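Local coordinates for protein acyl-coenzyme A oxidase 3 (Yarrowia lipolytica, PDB 5YS9) that oxidises acyl-CoA substrates of different chain lengths to (2E)-enoyl-CoA with FAD as cofactor, reducing oxygen to hydrogen peroxide in peroxisomal beta-oxidation, at residues R107-G112 / S313-Q318; V307-D312 / V449-W454. All blocks are in the same frame, centred on the assembly; numbering follows the deposited sequence.

Overall arrangement
Helix 300-330 runs through both contacts and supplies one consecutive six-residue run to each, so that two different partners lie against neighbouring turns of one rod. Contact 1 sets it against the helix 101-111, and contact 2 against the loop that follows helix 441-448; their centres are about 11 Å apart. A probable hydrogen bond joins them directly, from Gln109 NE2 of contact 1 to Asp312 OD1 of contact 2, at 3.2 Å. Both are buried, and the centre of contact 2 lies about 2 Å from the centre of the chain. Contact 2 is the one that reaches the cofactor: Val450, Thr453 and Trp454 belong to the FAD pocket.

Contact 1 (R107-G112 / S313-Q318); sequences RSQLHG and SFFVSQ
Gln109 NE2 is shared by two oxygens of the helix it faces, bonded to Asp312 OD1 and weakly to the carbonyl oxygen of Thr308, which probably helps to hold the amide where it borders the ring of Phe315. The approach is steep: the two side chains cross at about a right angle, with amide and ring planes 69° apart, and Gln109 OE1 comes within 3.7 Å of Phe315 CE2. Further back along the same side chain, Gln109 CB lies 4.1 Å from Phe315 CD2. On the other side of the ring's rim, Leu110 CD2 meets Phe315 CE1 at 3.9 Å, while Leu110 also packs on Leu58, Met59 and Leu62 of helix 49-63. The phenyl group is brought up against both neighbours by a first torsion of -78°, which turns CG away from the carbonyl carbon. The packing is helix against helix, joining the N-terminal region of the acyl-CoA oxidase fold to the long first helix of its C-alpha1 domain. With an alanine here in place of Gln109, Asp312 OD1 would probably lose this donor, and Phe315 the amide that borders the CE2 side of its ring. On the same helix as the ring, Gln318 NE2 bonds to Phe315 O at 3.2 Å, and the neighbouring Val316 reaches across with CG2 to lie 4.2 Å from Gly112 O.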
loop_
_atom_site.group_PDB
_atom_site.type_symbol
_atom_site.label_atom_id
_atom_site.label_comp_id
_atom_site.label_asym_id
_atom_site.label_seq_id
_atom_site.Cartn_x
_atom_site.Cartn_y
_atom_site.Cartn_z
ATOM N N ARG A 107 17.362 21.040 -3.396
ATOM C CA ARG A 107 18.210 20.002 -3.948
ATOM C C ARG A 107 18.011 18.651 -3.269
ATOM O O ARG A 107 17.941 17.640 -3.935
ATOM C CB ARG A 107 19.675 20.392 -3.857
ATOM C CG ARG A 107 20.584 19.496 -4.675
ATOM C CD ARG A 107 22.038 19.635 -4.284
ATOM N NE ARG A 107 22.591 20.918 -4.671
ATOM C CZ ARG A 107 22.899 21.243 -5.908
ATOM N NH1 ARG A 107 22.711 20.381 -6.881
ATOM N NH2 ARG A 107 23.387 22.430 -6.174
ATOM N N SER A 108 17.915 18.636 -1.948
ATOM C CA SER A 108 17.653 17.403 -1.251
ATOM C C SER A 108 16.213 16.850 -1.492
ATOM O O SER A 108 16.008 15.657 -1.428
ATOM C CB SER A 108 18.065 17.490 0.223
ATOM O OG SER A 108 17.049 18.035 1.000
ATOM N N GLN A 109 15.253 17.682 -1.849
ATOM C CA GLN A 109 13.879 17.216 -2.110
ATOM C C GLN A 109 13.731 16.676 -3.552
ATOM O O GLN A 109 13.067 15.669 -3.824
ATOM C CB GLN A 109 12.884 18.371 -1.956
ATOM C CG GLN A 109 12.502 18.831 -0.560
ATOM C CD GLN A 109 11.480 19.990 -0.621
ATOM O OE1 GLN A 109 11.752 21.062 -1.217
ATOM N NE2 GLN A 109 10.308 19.778 -0.035
ATOM N N LEU A 110 14.312 17.402 -4.483
ATOM C CA LEU A 110 14.419 16.935 -5.853
ATOM C C LEU A 110 15.109 15.545 -5.943
ATOM O O LEU A 110 14.676 14.696 -6.706
ATOM C CB LEU A 110 15.162 17.959 -6.716
ATOM C CG LEU A 110 14.442 19.311 -6.902
ATOM C CD1 LEU A 110 15.441 20.330 -7.403
ATOM C CD2 LEU A 110 13.256 19.178 -7.850
ATOM N N HIS A 111 16.167 15.358 -5.169
ATOM C CA HIS A 111 16.938 14.135 -5.176
ATOM C C HIS A 111 16.132 12.997 -4.575
ATOM O O HIS A 111 16.383 11.843 -4.919
ATOM C CB HIS A 111 18.221 14.326 -4.353
ATOM C CG HIS A 111 19.192 13.191 -4.456
ATOM N ND1 HIS A 111 19.955 12.768 -3.390
ATOM C CD2 HIS A 111 19.521 12.390 -5.496
ATOM C CE1 HIS A 111 20.738 11.778 -3.786
ATOM N NE2 HIS A 111 20.483 11.523 -5.055
ATOM N N GLY A 112 15.213 13.351 -3.657
ATOM C CA GLY A 112 14.284 12.432 -3.021
ATOM C C GLY A 112 13.221 11.874 -3.946
ATOM O O GLY A 112 12.551 10.924 -3.608
ATOM N N SER A 313 5.350 15.236 -0.812
ATOM C CA SER A 313 4.242 14.431 -1.298
ATOM C C SER A 313 3.969 14.787 -2.769
ATOM O O SER A 313 3.658 13.899 -3.626
ATOM C CB SER A 313 2.992 14.579 -0.428
ATOM O OG SER A 313 3.217 14.090 0.893
ATOM N N PHE A 314 4.114 16.072 -3.066
ATOM C CA PHE A 314 4.011 16.518 -4.431
ATOM C C PHE A 314 5.124 15.962 -5.302
ATOM O O PHE A 314 4.874 15.340 -6.350
ATOM C CB PHE A 314 4.015 18.053 -4.515
ATOM C CG PHE A 314 4.322 18.559 -5.885
ATOM C CD1 PHE A 314 3.379 18.456 -6.881
ATOM C CD2 PHE A 314 5.589 19.062 -6.192
ATOM C CE1 PHE A 314 3.646 18.908 -8.162
ATOM C CE2 PHE A 314 5.879 19.506 -7.483
ATOM C CZ PHE A 314 4.897 19.436 -8.465
ATOM N N PHE A 315 6.345 16.237 -4.870
ATOM C CA PHE A 315 7.520 15.841 -5.579
ATOM C C PHE A 315 7.591 14.358 -5.951
ATOM O O PHE A 315 8.063 14.041 -7.033
ATOM C CB PHE A 315 8.762 16.243 -4.782
ATOM C CG PHE A 315 9.111 17.703 -4.904
ATOM C CD1 PHE A 315 9.364 18.273 -6.161
ATOM C CD2 PHE A 315 9.183 18.520 -3.774
ATOM C CE1 PHE A 315 9.713 19.612 -6.269
ATOM C CE2 PHE A 315 9.510 19.872 -3.874
ATOM C CZ PHE A 315 9.778 20.414 -5.116
ATOM N N VAL A 316 7.135 13.463 -5.071
ATOM C CA VAL A 316 7.069 12.039 -5.383
ATOM C C VAL A 316 5.860 11.712 -6.249
ATOM O O VAL A 316 5.993 10.989 -7.210
ATOM C CB VAL A 316 7.110 11.141 -4.116
ATOM C CG1 VAL A 316 6.982 9.639 -4.452
ATOM C CG2 VAL A 316 8.424 11.357 -3.425
ATOM N N SER A 317 4.688 12.196 -5.878
ATOM C CA SER A 317 3.473 11.840 -6.587
ATOM C C SER A 317 3.503 12.122 -8.093
ATOM O O SER A 317 3.022 11.296 -8.867
ATOM C CB SER A 317 2.253 12.537 -5.977
ATOM O OG SER A 317 1.968 11.995 -4.711
ATOM N N GLN A 318 4.035 13.284 -8.474
ATOM C CA GLN A 318 4.098 13.717 -9.864
ATOM C C GLN A 318 4.817 12.711 -10.790
ATOM O O GLN A 318 4.519 12.593 -12.003
ATOM C CB GLN A 318 4.773 15.089 -9.961
ATOM C CG GLN A 318 6.204 15.108 -9.436
ATOM C CD GLN A 318 6.952 16.419 -9.661
ATOM O OE1 GLN A 318 6.487 17.316 -10.320
ATOM N NE2 GLN A 318 8.132 16.499 -9.114
#

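Contact 2 (V307-D312 / V449-W454); sequences VTMIAD and VVQCTW. With FAD (flavin-adenine dinucleotide), chain C.
Met309 extends from its helix to the rim of the Trp454 indole, where its methyl CE sits near the ring plane, 3.8 Å from Trp454 NE1. The chain is extended up to the sulfur and then bends, chi3 78°, which brings the methyl alongside the edge of the indole and the amide of Gln451. Met309 and Gln451 reach toward each other from opposite directions, and Gln451 NE2 lies 3.7 Å from Met309 CE; the amide oxygen is placed less surely in the model, so its apparent bond from Trp454 NE1 remains doubtful. A turn further along the helix, Asp312 CB approaches Gln451 NE2 at 3.8 Å, but the carboxylate has a stronger partner, a salt bridge from OD2 to Arg119. The far end of the indole borders the cofactor: Trp454 CE3 stands 3.5 Å from FAD C6, its edge turned to the flavin with the two ring planes almost perpendicular. Val450 wedges in beside them, its CG2 over one face of the indole and 3.2 Å from the flavin methyl FAD C8M. Thr453 O lies beside the ribityl chain, 3.4 Å from FAD C4'. Tyr435 of the second subunit packs on Val450, and Arg354 of that subunit bonds the FAD: this is the flavin pocket of the acyl-CoA oxidase family, built by two chains at their interface.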
loop_
_atom_site.group_PDB
_atom_site.type_symbol
_atom_site.label_atom_id
_atom_site.label_comp_id
_atom_site.label_asym_id
_atom_site.label_seq_id
_atom_site.Cartn_x
_atom_site.Cartn_y
_atom_site.Cartn_z
ATOM N N VAL A 307 5.703 21.695 6.077
ATOM C CA VAL A 307 5.516 22.231 4.727
ATOM C C VAL A 307 6.407 21.457 3.751
ATOM O O VAL A 307 5.977 21.167 2.617
ATOM C CB VAL A 307 5.826 23.751 4.640
ATOM C CG1 VAL A 307 5.780 24.246 3.199
ATOM C CG2 VAL A 307 4.861 24.574 5.499
ATOM N N THR A 308 7.637 21.152 4.194
ATOM C CA THR A 308 8.583 20.322 3.441
ATOM C C THR A 308 8.001 18.946 3.063
ATOM O O THR A 308 8.157 18.493 1.931
ATOM C CB THR A 308 9.933 20.165 4.189
ATOM O OG1 THR A 308 10.622 21.413 4.150
ATOM C CG2 THR A 308 10.869 19.119 3.521
ATOM N N MET A 309 7.289 18.328 3.988
ATOM C CA MET A 309 6.715 17.006 3.762
ATOM C C MET A 309 5.486 17.020 2.850
ATOM O O MET A 309 5.177 16.027 2.108
ATOM C CB MET A 309 6.359 16.387 5.090
ATOM C CG MET A 309 7.548 16.318 6.011
ATOM S SD MET A 309 7.281 15.105 7.284
ATOM C CE MET A 309 7.617 13.643 6.348
ATOM N N ILE A 310 4.786 18.142 2.919
ATOM C CA ILE A 310 3.628 18.360 2.078
ATOM C C ILE A 310 4.121 18.512 0.655
ATOM O O ILE A 310 3.558 17.889 -0.216
ATOM C CB ILE A 310 2.811 19.595 2.508
ATOM C CG1 ILE A 310 2.215 19.353 3.886
ATOM C CG2 ILE A 310 1.669 19.849 1.534
ATOM C CD1 ILE A 310 1.977 20.642 4.640
ATOM N N ALA A 311 5.156 19.341 0.462
ATOM C CA ALA A 311 5.880 19.436 -0.802
ATOM C C ALA A 311 6.502 18.097 -1.293
ATOM O O ALA A 311 6.357 17.770 -2.452
ATOM C CB ALA A 311 6.938 20.531 -0.728
ATOM N N ASP A 312 7.170 17.337 -0.426
ATOM C CA ASP A 312 7.680 15.995 -0.773
ATOM C C ASP A 312 6.566 15.127 -1.356
ATOM O O ASP A 312 6.822 14.333 -2.251
ATOM C CB ASP A 312 8.268 15.236 0.454
ATOM C CG ASP A 312 9.598 15.804 0.952
ATOM O OD1 ASP A 312 10.208 16.595 0.216
ATOM O OD2 ASP A 312 10.044 15.476 2.101
ATOM N N VAL A 449 6.605 5.103 2.553
ATOM C CA VAL A 449 5.593 4.826 3.537
ATOM C C VAL A 449 5.958 5.261 4.967
ATOM O O VAL A 449 5.095 5.571 5.761
ATOM C CB VAL A 449 5.124 3.370 3.372
ATOM C CG1 VAL A 449 5.384 2.498 4.572
ATOM C CG2 VAL A 449 3.697 3.312 2.889
ATOM N N VAL A 450 7.240 5.290 5.277
ATOM C CA VAL A 450 7.693 5.702 6.587
ATOM C C VAL A 450 7.310 7.151 6.907
ATOM O O VAL A 450 7.191 7.507 8.056
ATOM C CB VAL A 450 9.205 5.440 6.777
ATOM C CG1 VAL A 450 10.026 6.151 5.724
ATOM C CG2 VAL A 450 9.647 5.823 8.169
ATOM N N GLN A 451 7.081 7.957 5.883
ATOM C CA GLN A 451 6.714 9.362 6.023
ATOM C C GLN A 451 5.435 9.506 6.832
ATOM O O GLN A 451 5.201 10.509 7.466
ATOM C CB GLN A 451 6.480 9.986 4.652
ATOM C CG GLN A 451 7.707 10.122 3.784
ATOM C CD GLN A 451 8.275 11.512 3.797
ATOM O OE1 GLN A 451 9.084 11.850 4.633
ATOM N NE2 GLN A 451 7.852 12.322 2.866
ATOM N N CYS A 452 4.565 8.526 6.723
ATOM C CA CYS A 452 3.395 8.424 7.566
ATOM C C CYS A 452 3.666 8.141 9.037
ATOM O O CYS A 452 2.842 8.440 9.869
ATOM C CB CYS A 452 2.403 7.427 6.991
ATOM S SG CYS A 452 2.008 7.744 5.277
ATOM N N THR A 453 4.767 7.475 9.346
ATOM C CA THR A 453 5.047 7.101 10.722
ATOM C C THR A 453 5.941 8.087 11.473
ATOM O O THR A 453 5.628 8.481 12.569
ATOM C CB THR A 453 5.593 5.655 10.783
ATOM O OG1 THR A 453 4.527 4.746 10.517
ATOM C CG2 THR A 453 6.145 5.321 12.129
ATOM N N TRP A 454 7.052 8.457 10.859
ATOM C CA TRP A 454 7.988 9.418 11.423
ATOM C C TRP A 454 7.568 10.871 11.252
ATOM O O TRP A 454 6.699 11.176 10.470
ATOM C CB TRP A 454 9.403 9.165 10.911
ATOM C CG TRP A 454 9.687 9.573 9.507
ATOM C CD1 TRP A 454 8.986 10.433 8.757
ATOM C CD2 TRP A 454 10.782 9.140 8.703
ATOM N NE1 TRP A 454 9.556 10.570 7.530
ATOM C CE2 TRP A 454 10.668 9.785 7.470
ATOM C CE3 TRP A 454 11.848 8.262 8.906
ATOM C CZ2 TRP A 454 11.572 9.583 6.440
ATOM C CZ3 TRP A 454 12.741 8.067 7.886
ATOM C CH2 TRP A 454 12.599 8.720 6.669
HETATM P PA FAD C . 4.027 4.818 18.750
HETATM O O1A FAD C . 4.156 3.898 19.902
HETATM O O2A FAD C . 4.020 6.284 18.957
HETATM O O5B FAD C . 2.648 4.457 18.068
HETATM C C5B FAD C . 2.415 3.143 17.588
HETATM C C4B FAD C . 1.001 3.000 17.064
HETATM O O4B FAD C . 0.076 3.281 18.108
HETATM C C3B FAD C . 0.736 3.996 15.967
HETATM O O3B FAD C . -0.058 3.393 14.965
HETATM C C2B FAD C . -0.099 5.059 16.609
HETATM O O2B FAD C . -1.067 5.513 15.683
HETATM C C1B FAD C . -0.763 4.370 17.773
HETATM N N9A FAD C . -0.885 5.362 18.858
HETATM C C8A FAD C . 0.105 5.891 19.587
HETATM N N7A FAD C . -0.378 6.786 20.464
HETATM C C5A FAD C . -1.698 6.841 20.299
HETATM C C6A FAD C . -2.816 7.580 20.902
HETATM N N6A FAD C . -2.613 8.467 21.890
HETATM N N1A FAD C . -4.047 7.339 20.428
HETATM C C2A FAD C . -4.266 6.462 19.443
HETATM N N3A FAD C . -3.303 5.761 18.855
HETATM C C4A FAD C . -2.028 5.904 19.235
HETATM N N1 FAD C . 13.620 8.563 15.376
HETATM C C2 FAD C . 14.662 9.346 15.692
HETATM O O2 FAD C . 14.649 9.961 16.755
HETATM N N3 FAD C . 15.717 9.503 14.908
HETATM C C4 FAD C . 15.816 8.889 13.750
HETATM O O4 FAD C . 16.809 9.050 13.053
HETATM C C4X FAD C . 14.727 8.011 13.325
HETATM N N5 FAD C . 14.778 7.363 12.169
HETATM C C5X FAD C . 13.774 6.559 11.814
HETATM C C6 FAD C . 13.875 5.901 10.614
HETATM C C7 FAD C . 12.876 5.063 10.205
HETATM C C7M FAD C . 13.018 4.373 8.881
HETATM C C8 FAD C . 11.686 4.872 11.062
HETATM C C8M FAD C . 10.575 3.966 10.631
HETATM C C9 FAD C . 11.576 5.538 12.264
HETATM C C9A FAD C . 12.583 6.377 12.677
HETATM N N10 FAD C . 12.500 7.065 13.892
HETATM C C10 FAD C . 13.584 7.877 14.236
HETATM C "C1'" FAD C . 11.366 6.900 14.800
HETATM C "C2'" FAD C . 10.073 7.587 14.402
HETATM O "O2'" FAD C . 10.239 8.980 14.598
HETATM C "C3'" FAD C . 8.950 7.046 15.286
HETATM O "O3'" FAD C . 8.780 5.687 14.926
HETATM C "C4'" FAD C . 7.574 7.708 15.201
HETATM O "O4'" FAD C . 7.632 9.119 15.360
HETATM C "C5'" FAD C . 6.685 7.224 16.322
HETATM O "O5'" FAD C . 6.424 5.848 16.164
HETATM P P FAD C . 6.521 4.830 17.371
HETATM O O1P FAD C . 7.294 3.668 16.885
HETATM O O2P FAD C . 6.952 5.572 18.581
HETATM O O3P FAD C . 5.015 4.380 17.567
#